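Local structure of 2-aminomuconate 6-semialdehyde dehydrogenase (Burkholderia cenocepacia, 4U3W) at residues E310-E315 and C414-F419; G368-T373 and I394-P399; F32-T37 and D52-D57. The protein probably catalyses the NAD(P)-dependent oxidation of 2-aminomuconate 6-semialdehyde to 2-aminomuconate. One frame throughout, in Å; residues are numbered along the deposited sequence.

Contact 3 comes first along the chain. It closes a short loop of 14 residues near the N terminus, within a small four-stranded sheet. Contact 1 opens much later, at 310-315, and closes at 414-419, bridging 98 residues. Contact 2 opens and closes between those two segments, with 20 residues between 368-373 and 394-399. Contacts 1 and 2 therefore nest, and contact 3 precedes both in series. Strands 413-419 and 393-396 are neighbours, so contacts 1 and 2 belong to one seven-stranded sheet and their centres lie about 10 Å apart. Contact 3 is remote, with its centre about 46 Å from those of the other two.

Contact 1: E310-E315 and C414-F419; sequences ERVYVE and CHIAPF
Strands 310-315 and 414-419 run parallel in the mixed seven-stranded sheet of the aldehyde dehydrogenase fold, their axes 4.4 Å apart at closest. Five backbone hydrogen bonds join them. The bond from Val312 N to His415 O is the shortest at 2.7 Å, and Ala417 N returns to Val312 O at 2.9 Å. Val314 continues the pattern, giving its N to Ala417 O and taking Phe419 N on its O. The pairing runs from Arg311 with His415 to Glu315 with Phe419.

On one face Val312, Val314 and Ile416 form an aliphatic row. Val314 CG2 touches Ile416 CG2 at 3.7 Å, the two side chains lying alongside and pointing the same way. Helix 319-331 covers this row with Phe319, Phe322 and Leu326. The other face carries Tyr313, Ala417 and Phe419, and helix 422-430 packs there. Tyr313 CB meets Phe419 CD1 at 3.8 Å. Within its own strand Tyr313 also receives Arg311 NH1 on its OH, 2.9 Å away. Water 1 donates to Val312 O and is hydrogen-bonded to His415 ND1, while His415 NE2 pairs with Leu398 N. Both ring nitrogens are thus engaged, which should limit flipping of the imidazole.

The chi1 of Phe419 (72°) swings the ring back across the neighbouring strand, where its face receives a CH-pi contact from Glu315 CB, 4.0 Å from the centroid of the Phe419 ring.

Contact 2: G368-T373 and I394-P399; sequences GATVVT and IWTGLP
Strands 370-373 and 394-396 pair antiparallel at the margin of the seven-stranded sheet, with 370-373 its outermost strand in this chain. Thr370 and Thr396 form a hydrogen-bonded pair. Thr370 N reaches Thr396 O at 3.0 Å, and Thr396 N reaches Thr370 O at 3.2 Å. Val371 and Trp395 are the non-hydrogen-bonded pair that follows. A beta bulge then shifts the register by one residue: Val372 N binds Ile394 O, while Ile394 N binds Thr373 O. The bulge turns the CB of Val372 toward the partner strand.

Packing is tight at both ends. At the bulge Ile394 is gripped by two successive residues, its CG2 meeting Val372 CB at 3.8 Å and its CD1 meeting Thr373 CG2 at 3.7 Å. Thr373 CG2 takes this place because OG1 is anti to the backbone N (chi1 -173°), and that hydroxyl bonds to Gln331 NE2. At the far end Ala369 CB meets Leu398 CG at 3.7 Å.

The outer strand is open to solvent through Thr370 and Val371, on opposite faces. Packing is looser at Val371, whose CG2 approaches the indole edge at Trp395 CD1 only to 4.1 Å. Gly368 and Gly397, also exposed, both have positive phi. Gly368 ends the preceding helix in a Schellman motif.

Helix 319-331 covers the face of Ile394 and Thr396 and also touches Val372. On the other face Trp395 packs against Phe361 and Ala364 of helix 351-366, and its backbone pairs with Cys414 and Ile416 of strand 413-419.

Contact 3: F32-T37 and D52-D57; sequences FVASGT and DVCEAD
The loop that leaves strand 31-33 crosses the end of strand 49-54 in the small N-terminal four-stranded sheet, and the touching parts run 88° apart. The firm link is a backbone hydrogen bond from Glu55 N to Thr37 O, 3.0 Å long. Cys54 SG lies 3.7 Å from Ala34 CB and takes a weak hydrogen bond from Ser35 N. Ser35 OG lies between its backbone N and carbonyl carbon (chi1 55°), a turn that sets it 2.8 Å from Glu55 O. That bond is weak and not settled; Ser35 OG also has a hydrogen bond with His26 NE2 of strand 23-28, which may compete for the proton.

Thr37 OG1 packs against Glu55 CB at 3.4 Å. The Glu55 chain bends at chi2 (80°), and its carboxylate is led away to His228 ND1. Water 2 donates to Glu55 O at 2.6 Å and is hydrogen-bonded to Thr37 OG1. Asp57 then N-caps helix 58-76.

The crossing thus has one firm backbone bond, weak bonds from Ser35, and a water that bridges Thr37 OG1 and Glu55 O. Cys54 adds buried surface, but the link is probably largely polar.

Contact 1: E310-E315 and C414-F419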
ATOM      1  N   GLU A 310      26.300 -23.791  -5.296  1.00 33.12           N
ATOM      2  CA  GLU A 310      27.616 -24.397  -5.391  1.00 31.97           C
ATOM      3  C   GLU A 310      28.098 -24.912  -4.035  1.00 33.30           C
ATOM      4  O   GLU A 310      29.075 -25.648  -4.003  1.00 33.02           O
ATOM      5  CB  GLU A 310      28.641 -23.389  -6.005  1.00 30.17           C
ATOM      6  CG  GLU A 310      28.299 -23.149  -7.479  1.00 30.31           C
ATOM      7  CD  GLU A 310      29.377 -22.317  -8.259  1.00 31.86           C
ATOM      8  OE1 GLU A 310      30.336 -21.803  -7.634  1.00 34.25           O
ATOM      9  OE2 GLU A 310      29.250 -22.216  -9.493  1.00 32.05           O
ATOM     10  N   ARG A 311      27.400 -24.551  -2.933  1.00 31.51           N
ATOM     11  CA  ARG A 311      27.650 -25.127  -1.595  1.00 32.74           C
ATOM     12  C   ARG A 311      26.376 -25.857  -1.210  1.00 31.21           C
ATOM     13  O   ARG A 311      25.263 -25.354  -1.450  1.00 30.46           O
ATOM     14  CB  ARG A 311      27.961 -24.075  -0.502  1.00 32.58           C
ATOM     15  CG  ARG A 311      29.170 -23.152  -0.789  1.00 35.43           C
ATOM     16  CD  ARG A 311      29.378 -22.156   0.347  1.00 36.61           C
ATOM     17  NE  ARG A 311      28.433 -21.005   0.281  1.00 37.09           N
ATOM     18  CZ  ARG A 311      27.969 -20.369   1.359  1.00 35.92           C
ATOM     19  NH1 ARG A 311      28.303 -20.795   2.575  1.00 36.21           N
ATOM     20  NH2 ARG A 311      27.155 -19.321   1.232  1.00 37.21           N
ATOM     21  N   VAL A 312      26.533 -27.054  -0.666  1.00 31.53           N
ATOM     22  CA  VAL A 312      25.394 -27.802  -0.101  1.00 32.98           C
ATOM     23  C   VAL A 312      25.762 -28.240   1.319  1.00 34.84           C
ATOM     24  O   VAL A 312      26.891 -28.707   1.539  1.00 35.67           O
ATOM     25  CB  VAL A 312      25.030 -29.063  -0.954  1.00 30.07           C
ATOM     26  CG1 VAL A 312      23.751 -29.761  -0.389  1.00 30.77           C
ATOM     27  CG2 VAL A 312      24.823 -28.660  -2.421  1.00 30.44           C
ATOM     28  N   TYR A 313      24.835 -28.059   2.282  1.00 34.41           N
ATOM     29  CA  TYR A 313      25.044 -28.554   3.643  1.00 33.34           C
ATOM     30  C   TYR A 313      23.926 -29.528   4.014  1.00 32.40           C
ATOM     31  O   TYR A 313      22.766 -29.177   3.950  1.00 31.93           O
ATOM     32  CB  TYR A 313      25.091 -27.426   4.682  1.00 34.62           C
ATOM     33  CG  TYR A 313      26.178 -26.359   4.396  1.00 35.23           C
ATOM     34  CD1 TYR A 313      27.509 -26.562   4.737  1.00 32.94           C
ATOM     35  CD2 TYR A 313      25.835 -25.163   3.795  1.00 36.38           C
ATOM     36  CE1 TYR A 313      28.506 -25.566   4.482  1.00 34.55           C
ATOM     37  CE2 TYR A 313      26.811 -24.161   3.518  1.00 34.66           C
ATOM     38  CZ  TYR A 313      28.135 -24.389   3.865  1.00 38.00           C
ATOM     39  OH  TYR A 313      29.001 -23.383   3.588  1.00 37.78           O
ATOM     40  N   VAL A 314      24.297 -30.740   4.417  1.00 33.74           N
ATOM     41  CA  VAL A 314      23.310 -31.791   4.692  1.00 36.81           C
ATOM     42  C   VAL A 314      23.513 -32.274   6.125  1.00 37.87           C
ATOM     43  O   VAL A 314      24.642 -32.505   6.553  1.00 38.00           O
ATOM     44  CB  VAL A 314      23.442 -32.963   3.691  1.00 37.09           C
ATOM     45  CG1 VAL A 314      22.418 -34.078   3.969  1.00 35.45           C
ATOM     46  CG2 VAL A 314      23.290 -32.432   2.246  1.00 35.82           C
ATOM     47  N   GLU A 315      22.419 -32.384   6.874  1.00 38.09           N
ATOM     48  CA  GLU A 315      22.522 -32.784   8.261  1.00 36.65           C
ATOM     49  C   GLU A 315      23.129 -34.196   8.328  1.00 38.19           C
ATOM     50  O   GLU A 315      22.753 -35.084   7.545  1.00 37.36           O
ATOM     51  CB  GLU A 315      21.158 -32.721   8.958  1.00 34.69           C
ATOM     52  CG  GLU A 315      21.263 -32.745  10.455  1.00 34.86           C
ATOM     53  CD  GLU A 315      19.869 -32.623  11.123  1.00 43.93           C
ATOM     54  OE1 GLU A 315      18.875 -32.309  10.429  1.00 40.17           O
ATOM     55  OE2 GLU A 315      19.813 -32.870  12.326  1.00 43.42           O
ATOM     56  N   CYS A 414      28.884 -28.732  -7.314  1.00 35.82           N
ATOM     57  CA  CYS A 414      28.524 -28.383  -5.956  1.00 33.86           C
ATOM     58  C   CYS A 414      29.468 -29.138  -5.044  1.00 33.89           C
ATOM     59  O   CYS A 414      29.886 -30.252  -5.370  1.00 32.58           O
ATOM     60  CB  CYS A 414      27.051 -28.747  -5.634  1.00 31.74           C
ATOM     61  SG  CYS A 414      26.569 -30.473  -5.864  1.00 34.63           S
ATOM     62  N   HIS A 415      29.782 -28.518  -3.907  1.00 32.60           N
ATOM     63  CA  HIS A 415      30.453 -29.182  -2.805  1.00 32.25           C
ATOM     64  C   HIS A 415      29.363 -29.549  -1.743  1.00 32.24           C
ATOM     65  O   HIS A 415      28.484 -28.760  -1.464  1.00 32.80           O
ATOM     66  CB  HIS A 415      31.546 -28.286  -2.187  1.00 33.17           C
ATOM     67  CG  HIS A 415      32.174 -28.868  -0.955  1.00 35.91           C
ATOM     68  ND1 HIS A 415      31.668 -28.654   0.316  1.00 36.60           N
ATOM     69  CD2 HIS A 415      33.257 -29.669  -0.790  1.00 39.22           C
ATOM     70  CE1 HIS A 415      32.404 -29.304   1.203  1.00 37.32           C
ATOM     71  NE2 HIS A 415      33.368 -29.935   0.558  1.00 40.28           N
ATOM     72  N   ILE A 416      29.459 -30.725  -1.136  1.00 34.35           N
ATOM     73  CA  ILE A 416      28.498 -31.145  -0.076  1.00 34.17           C
ATOM     74  C   ILE A 416      29.260 -31.351   1.245  1.00 36.80           C
ATOM     75  O   ILE A 416      30.284 -32.057   1.262  1.00 37.67           O
ATOM     76  CB  ILE A 416      27.746 -32.450  -0.507  1.00 40.19           C
ATOM     77  CG1 ILE A 416      27.326 -32.290  -1.979  1.00 41.73           C
ATOM     78  CG2 ILE A 416      26.484 -32.771   0.421  1.00 30.16           C
ATOM     79  CD1 ILE A 416      26.563 -33.424  -2.596  1.00 41.73           C
ATOM     80  N   ALA A 417      28.782 -30.738   2.343  1.00 36.38           N
ATOM     81  CA  ALA A 417      29.387 -30.951   3.676  1.00 38.27           C
ATOM     82  C   ALA A 417      28.318 -31.352   4.652  1.00 37.96           C
ATOM     83  O   ALA A 417      27.162 -30.993   4.458  1.00 35.89           O
ATOM     84  CB  ALA A 417      30.106 -29.708   4.189  1.00 39.78           C
ATOM     85  N   PRO A 418      28.697 -32.120   5.699  1.00 39.69           N
ATOM     86  CA  PRO A 418      27.751 -32.426   6.778  1.00 41.29           C
ATOM     87  C   PRO A 418      27.626 -31.292   7.784  1.00 39.62           C
ATOM     88  O   PRO A 418      28.622 -30.580   7.968  1.00 41.26           O
ATOM     89  CB  PRO A 418      28.379 -33.643   7.458  1.00 42.28           C
ATOM     90  CG  PRO A 418      29.875 -33.402   7.280  1.00 43.20           C
ATOM     91  CD  PRO A 418      30.019 -32.739   5.921  1.00 42.76           C
ATOM     92  N   PHE A 419      26.474 -31.168   8.453  1.00 36.88           N
ATOM     93  CA  PHE A 419      26.376 -30.288   9.612  1.00 39.79           C
ATOM     94  C   PHE A 419      25.652 -31.020  10.746  1.00 44.18           C
ATOM     95  O   PHE A 419      24.981 -32.042  10.512  1.00 44.06           O
ATOM     96  CB  PHE A 419      25.688 -28.946   9.251  1.00 35.61           C
ATOM     97  CG  PHE A 419      24.206 -29.032   8.989  1.00 38.06           C
ATOM     98  CD1 PHE A 419      23.735 -29.334   7.710  1.00 38.83           C
ATOM     99  CD2 PHE A 419      23.281 -28.736   9.983  1.00 39.07           C
ATOM    100  CE1 PHE A 419      22.373 -29.381   7.423  1.00 36.17           C
ATOM    101  CE2 PHE A 419      21.890 -28.797   9.730  1.00 37.63           C
ATOM    102  CZ  PHE A 419      21.427 -29.120   8.444  1.00 35.48           C
TER
HETATM  103  O   HOH W   1      29.496 -26.986   1.122  1.00 39.69           O

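Contact 2: G368-T373 and I394-P399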
ATOM      1  N   GLY A 368      42.356 -30.660  -1.601  1.00 50.91           N
ATOM      2  CA  GLY A 368      42.039 -31.899  -0.893  1.00 50.17           C
ATOM      3  C   GLY A 368      40.632 -32.473  -1.063  1.00 48.39           C
ATOM      4  O   GLY A 368      40.180 -33.303  -0.250  1.00 47.34           O
ATOM      5  N   ALA A 369      39.933 -32.031  -2.116  1.00 47.43           N
ATOM      6  CA  ALA A 369      38.562 -32.498  -2.395  1.00 47.14           C
ATOM      7  C   ALA A 369      38.556 -33.961  -2.860  1.00 46.55           C
ATOM      8  O   ALA A 369      39.495 -34.420  -3.529  1.00 45.91           O
ATOM      9  CB  ALA A 369      37.870 -31.591  -3.467  1.00 37.48           C
ATOM     10  N   THR A 370      37.511 -34.678  -2.470  1.00 43.73           N
ATOM     11  CA  THR A 370      37.160 -35.986  -3.012  1.00 45.32           C
ATOM     12  C   THR A 370      36.229 -35.800  -4.195  1.00 46.22           C
ATOM     13  O   THR A 370      35.154 -35.210  -4.028  1.00 44.37           O
ATOM     14  CB  THR A 370      36.441 -36.831  -1.956  1.00 49.54           C
ATOM     15  OG1 THR A 370      37.344 -37.115  -0.886  1.00 50.83           O
ATOM     16  CG2 THR A 370      35.903 -38.122  -2.552  1.00 51.23           C
ATOM     17  N   VAL A 371      36.590 -36.316  -5.367  1.00 46.65           N
ATOM     18  CA  VAL A 371      35.739 -36.160  -6.550  1.00 47.42           C
ATOM     19  C   VAL A 371      34.746 -37.302  -6.627  1.00 47.64           C
ATOM     20  O   VAL A 371      35.086 -38.409  -7.032  1.00 46.39           O
ATOM     21  CB  VAL A 371      36.546 -36.118  -7.863  1.00 48.48           C
ATOM     22  CG1 VAL A 371      35.615 -35.943  -9.059  1.00 45.42           C
ATOM     23  CG2 VAL A 371      37.587 -34.995  -7.815  1.00 49.94           C
ATOM     24  N   VAL A 372      33.507 -37.008  -6.235  1.00 46.59           N
ATOM     25  CA  VAL A 372      32.448 -38.011  -6.183  1.00 44.98           C
ATOM     26  C   VAL A 372      32.005 -38.390  -7.596  1.00 41.23           C
ATOM     27  O   VAL A 372      31.795 -39.548  -7.897  1.00 39.51           O
ATOM     28  CB  VAL A 372      31.234 -37.486  -5.365  1.00 47.45           C
ATOM     29  CG1 VAL A 372      30.038 -38.407  -5.517  1.00 47.39           C
ATOM     30  CG2 VAL A 372      31.623 -37.316  -3.875  1.00 47.56           C
ATOM     31  N   THR A 373      31.871 -37.395  -8.463  1.00 39.20           N
ATOM     32  CA  THR A 373      31.600 -37.673  -9.861  1.00 39.64           C
ATOM     33  C   THR A 373      32.098 -36.513 -10.736  1.00 40.19           C
ATOM     34  O   THR A 373      32.285 -35.388 -10.247  1.00 41.85           O
ATOM     35  CB  THR A 373      30.075 -37.922 -10.110  1.00 38.59           C
ATOM     36  OG1 THR A 373      29.893 -38.356 -11.462  1.00 40.77           O
ATOM     37  CG2 THR A 373      29.246 -36.634  -9.894  1.00 33.23           C
ATOM     38  N   ILE A 394      30.563 -33.280  -8.461  1.00 33.83           N
ATOM     39  CA  ILE A 394      30.243 -33.207  -7.039  1.00 35.40           C
ATOM     40  C   ILE A 394      31.536 -33.403  -6.233  1.00 38.33           C
ATOM     41  O   ILE A 394      32.281 -34.336  -6.491  1.00 38.65           O
ATOM     42  CB  ILE A 394      29.209 -34.310  -6.643  1.00 34.50           C
ATOM     43  CG1 ILE A 394      27.873 -34.154  -7.393  1.00 32.74           C
ATOM     44  CG2 ILE A 394      28.983 -34.380  -5.127  1.00 32.80           C
ATOM     45  CD1 ILE A 394      27.004 -35.460  -7.232  1.00 36.59           C
ATOM     46  N   TRP A 395      31.803 -32.511  -5.273  1.00 40.20           N
ATOM     47  CA  TRP A 395      32.940 -32.645  -4.345  1.00 39.43           C
ATOM     48  C   TRP A 395      32.474 -32.862  -2.898  1.00 41.05           C
ATOM     49  O   TRP A 395      31.373 -32.435  -2.526  1.00 38.60           O
ATOM     50  CB  TRP A 395      33.804 -31.406  -4.355  1.00 39.19           C
ATOM     51  CG  TRP A 395      34.471 -31.110  -5.667  1.00 40.49           C
ATOM     52  CD1 TRP A 395      35.059 -32.002  -6.511  1.00 40.57           C
ATOM     53  CD2 TRP A 395      34.587 -29.819  -6.289  1.00 39.78           C
ATOM     54  NE1 TRP A 395      35.539 -31.340  -7.626  1.00 40.72           N
ATOM     55  CE2 TRP A 395      35.264 -30.002  -7.506  1.00 39.45           C
ATOM     56  CE3 TRP A 395      34.195 -28.532  -5.917  1.00 41.88           C
ATOM     57  CZ2 TRP A 395      35.544 -28.948  -8.364  1.00 40.95           C
ATOM     58  CZ3 TRP A 395      34.459 -27.489  -6.765  1.00 44.62           C
ATOM     59  CH2 TRP A 395      35.149 -27.701  -7.972  1.00 44.01           C
ATOM     60  N   THR A 396      33.329 -33.499  -2.092  1.00 40.96           N
ATOM     61  CA  THR A 396      33.229 -33.434  -0.636  1.00 40.32           C
ATOM     62  C   THR A 396      34.608 -33.205   0.024  1.00 43.71           C
ATOM     63  O   THR A 396      35.645 -33.194  -0.662  1.00 44.53           O
ATOM     64  CB  THR A 396      32.598 -34.746  -0.030  1.00 47.03           C
ATOM     65  OG1 THR A 396      33.356 -35.872  -0.465  1.00 45.88           O
ATOM     66  CG2 THR A 396      31.161 -34.934  -0.488  1.00 45.33           C
ATOM     67  N   GLY A 397      34.637 -33.022   1.347  1.00 43.07           N
ATOM     68  CA  GLY A 397      35.920 -32.992   2.060  1.00 46.06           C
ATOM     69  C   GLY A 397      36.625 -31.654   2.188  1.00 47.45           C
ATOM     70  O   GLY A 397      37.685 -31.577   2.771  1.00 50.99           O
ATOM     71  N   LEU A 398      36.054 -30.581   1.666  1.00 45.35           N
ATOM     72  CA  LEU A 398      36.706 -29.265   1.779  1.00 46.22           C
ATOM     73  C   LEU A 398      36.186 -28.460   2.993  1.00 45.84           C
ATOM     74  O   LEU A 398      34.994 -28.486   3.290  1.00 46.34           O
ATOM     75  CB  LEU A 398      36.496 -28.478   0.486  1.00 42.63           C
ATOM     76  CG  LEU A 398      37.091 -29.112  -0.776  1.00 40.28           C
ATOM     77  CD1 LEU A 398      36.667 -28.332  -2.026  1.00 41.58           C
ATOM     78  CD2 LEU A 398      38.635 -29.125  -0.659  1.00 40.12           C
ATOM     79  N   PRO A 399      37.080 -27.739   3.691  1.00 46.34           N
ATOM     80  CA  PRO A 399      36.674 -26.887   4.820  1.00 47.38           C
ATOM     81  C   PRO A 399      36.027 -25.592   4.327  1.00 45.06           C
ATOM     82  O   PRO A 399      36.280 -25.236   3.176  1.00 46.12           O
ATOM     83  CB  PRO A 399      37.999 -26.604   5.542  1.00 51.85           C
ATOM     84  CG  PRO A 399      39.036 -26.630   4.424  1.00 52.82           C
ATOM     85  CD  PRO A 399      38.556 -27.748   3.501  1.00 51.84           C
TER

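Contact 3: F32-T37 and D52-D57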
ATOM      1  N   PHE A  32      18.755  -0.781 -38.698  1.00 28.84           N
ATOM      2  CA  PHE A  32      19.944  -1.580 -38.525  1.00 30.42           C
ATOM      3  C   PHE A  32      21.106  -0.910 -39.227  1.00 33.24           C
ATOM      4  O   PHE A  32      20.934  -0.351 -40.331  1.00 34.04           O
ATOM      5  CB  PHE A  32      19.720  -2.987 -39.055  1.00 28.48           C
ATOM      6  CG  PHE A  32      18.764  -3.803 -38.164  1.00 30.08           C
ATOM      7  CD1 PHE A  32      19.242  -4.470 -37.043  1.00 27.61           C
ATOM      8  CD2 PHE A  32      17.398  -3.823 -38.441  1.00 30.59           C
ATOM      9  CE1 PHE A  32      18.344  -5.210 -36.179  1.00 29.61           C
ATOM     10  CE2 PHE A  32      16.520  -4.532 -37.617  1.00 32.72           C
ATOM     11  CZ  PHE A  32      16.985  -5.240 -36.493  1.00 30.19           C
ATOM     12  N   VAL A  33      22.263  -0.919 -38.554  1.00 30.23           N
ATOM     13  CA  VAL A  33      23.466  -0.216 -39.041  1.00 31.26           C
ATOM     14  C   VAL A  33      24.662  -1.074 -38.649  1.00 31.36           C
ATOM     15  O   VAL A  33      24.693  -1.596 -37.533  1.00 26.21           O
ATOM     16  CB  VAL A  33      23.610   1.250 -38.475  1.00 37.35           C
ATOM     17  CG1 VAL A  33      22.433   2.132 -38.910  1.00 39.32           C
ATOM     18  CG2 VAL A  33      23.728   1.281 -36.943  1.00 33.56           C
ATOM     19  N   ALA A  34      25.608  -1.265 -39.571  1.00 26.99           N
ATOM     20  CA  ALA A  34      26.859  -1.958 -39.262  1.00 27.94           C
ATOM     21  C   ALA A  34      27.831  -1.018 -38.567  1.00 26.83           C
ATOM     22  O   ALA A  34      27.456   0.078 -38.177  1.00 25.69           O
ATOM     23  CB  ALA A  34      27.508  -2.552 -40.571  1.00 23.98           C
ATOM     24  N   SER A  35      29.048  -1.477 -38.296  1.00 27.78           N
ATOM     25  CA  SER A  35      30.103  -0.522 -37.894  1.00 29.56           C
ATOM     26  C   SER A  35      31.399  -0.970 -38.573  1.00 27.04           C
ATOM     27  O   SER A  35      31.362  -1.884 -39.382  1.00 27.31           O
ATOM     28  CB  SER A  35      30.221  -0.438 -36.369  1.00 32.43           C
ATOM     29  OG  SER A  35      30.436  -1.728 -35.798  1.00 30.65           O
ATOM     30  N   GLY A  36      32.526  -0.321 -38.282  1.00 27.94           N
ATOM     31  CA  GLY A  36      33.744  -0.484 -39.067  1.00 24.36           C
ATOM     32  C   GLY A  36      34.616  -1.655 -38.670  1.00 26.88           C
ATOM     33  O   GLY A  36      35.647  -1.824 -39.262  1.00 25.52           O
ATOM     34  N   THR A  37      34.237  -2.438 -37.652  1.00 25.19           N
ATOM     35  CA  THR A  37      34.978  -3.702 -37.395  1.00 26.66           C
ATOM     36  C   THR A  37      33.938  -4.747 -36.917  1.00 25.82           C
ATOM     37  O   THR A  37      32.806  -4.367 -36.475  1.00 23.90           O
ATOM     38  CB  THR A  37      36.084  -3.593 -36.288  1.00 24.38           C
ATOM     39  OG1 THR A  37      35.431  -3.388 -35.023  1.00 23.97           O
ATOM     40  CG2 THR A  37      37.060  -2.443 -36.536  1.00 26.43           C
ATOM     41  N   ASP A  52      29.156 -13.142 -38.096  1.00 26.81           N
ATOM     42  CA  ASP A  52      29.992 -12.005 -37.694  1.00 27.40           C
ATOM     43  C   ASP A  52      29.111 -10.954 -36.997  1.00 27.71           C
ATOM     44  O   ASP A  52      27.992 -10.724 -37.410  1.00 29.40           O
ATOM     45  CB  ASP A  52      30.687 -11.360 -38.889  1.00 29.80           C
ATOM     46  CG  ASP A  52      31.604 -12.322 -39.619  1.00 35.90           C
ATOM     47  OD1 ASP A  52      32.651 -12.688 -39.039  1.00 34.92           O
ATOM     48  OD2 ASP A  52      31.247 -12.725 -40.746  1.00 40.41           O
ATOM     49  N   VAL A  53      29.672 -10.305 -35.983  1.00 24.91           N
ATOM     50  CA  VAL A  53      28.944  -9.374 -35.122  1.00 26.25           C
ATOM     51  C   VAL A  53      29.641  -8.033 -35.241  1.00 27.04           C
ATOM     52  O   VAL A  53      30.880  -7.955 -35.114  1.00 25.40           O
ATOM     53  CB  VAL A  53      28.970  -9.832 -33.646  1.00 23.82           C
ATOM     54  CG1 VAL A  53      27.991  -9.019 -32.813  1.00 23.68           C
ATOM     55  CG2 VAL A  53      28.617 -11.358 -33.509  1.00 23.95           C
ATOM     56  N   CYS A  54      28.888  -6.973 -35.492  1.00 28.53           N
ATOM     57  CA  CYS A  54      29.509  -5.650 -35.556  1.00 25.48           C
ATOM     58  C   CYS A  54      29.962  -5.184 -34.166  1.00 25.85           C
ATOM     59  O   CYS A  54      29.288  -5.414 -33.157  1.00 24.65           O
ATOM     60  CB  CYS A  54      28.514  -4.635 -36.157  1.00 24.32           C
ATOM     61  SG  CYS A  54      28.153  -5.024 -37.871  1.00 29.15           S
ATOM     62  N   GLU A  55      31.042  -4.433 -34.104  1.00 26.31           N
ATOM     63  CA  GLU A  55      31.546  -3.932 -32.816  1.00 25.49           C
ATOM     64  C   GLU A  55      31.363  -2.422 -32.664  1.00 26.81           C
ATOM     65  O   GLU A  55      31.994  -1.635 -33.433  1.00 25.84           O
ATOM     66  CB  GLU A  55      33.034  -4.267 -32.707  1.00 27.86           C
ATOM     67  CG  GLU A  55      33.736  -3.699 -31.480  1.00 27.14           C
ATOM     68  CD  GLU A  55      33.474  -4.560 -30.213  1.00 28.78           C
ATOM     69  OE1 GLU A  55      33.460  -5.812 -30.288  1.00 29.69           O
ATOM     70  OE2 GLU A  55      33.228  -3.956 -29.164  1.00 30.00           O
ATOM     71  N   ALA A  56      30.578  -1.960 -31.695  1.00 26.31           N
ATOM     72  CA  ALA A  56      30.346  -0.486 -31.607  1.00 25.81           C
ATOM     73  C   ALA A  56      31.507   0.281 -30.922  1.00 34.33           C
ATOM     74  O   ALA A  56      31.904  -0.052 -29.793  1.00 33.71           O
ATOM     75  CB  ALA A  56      29.040  -0.198 -30.858  1.00 26.81           C
ATOM     76  N   ASP A  57      32.071   1.283 -31.595  1.00 31.46           N
ATOM     77  CA  ASP A  57      33.102   2.088 -30.948  1.00 32.12           C
ATOM     78  C   ASP A  57      32.427   3.225 -30.167  1.00 34.23           C
ATOM     79  O   ASP A  57      31.189   3.394 -30.211  1.00 33.48           O
ATOM     80  CB  ASP A  57      34.124   2.643 -31.968  1.00 30.14           C
ATOM     81  CG  ASP A  57      33.520   3.665 -32.965  1.00 39.41           C
ATOM     82  OD1 ASP A  57      32.552   4.366 -32.656  1.00 34.77           O
ATOM     83  OD2 ASP A  57      34.055   3.785 -34.083  1.00 42.53           O
TER
HETATM   84  O   HOH W   2      34.385  -0.915 -34.232  1.00 26.01           O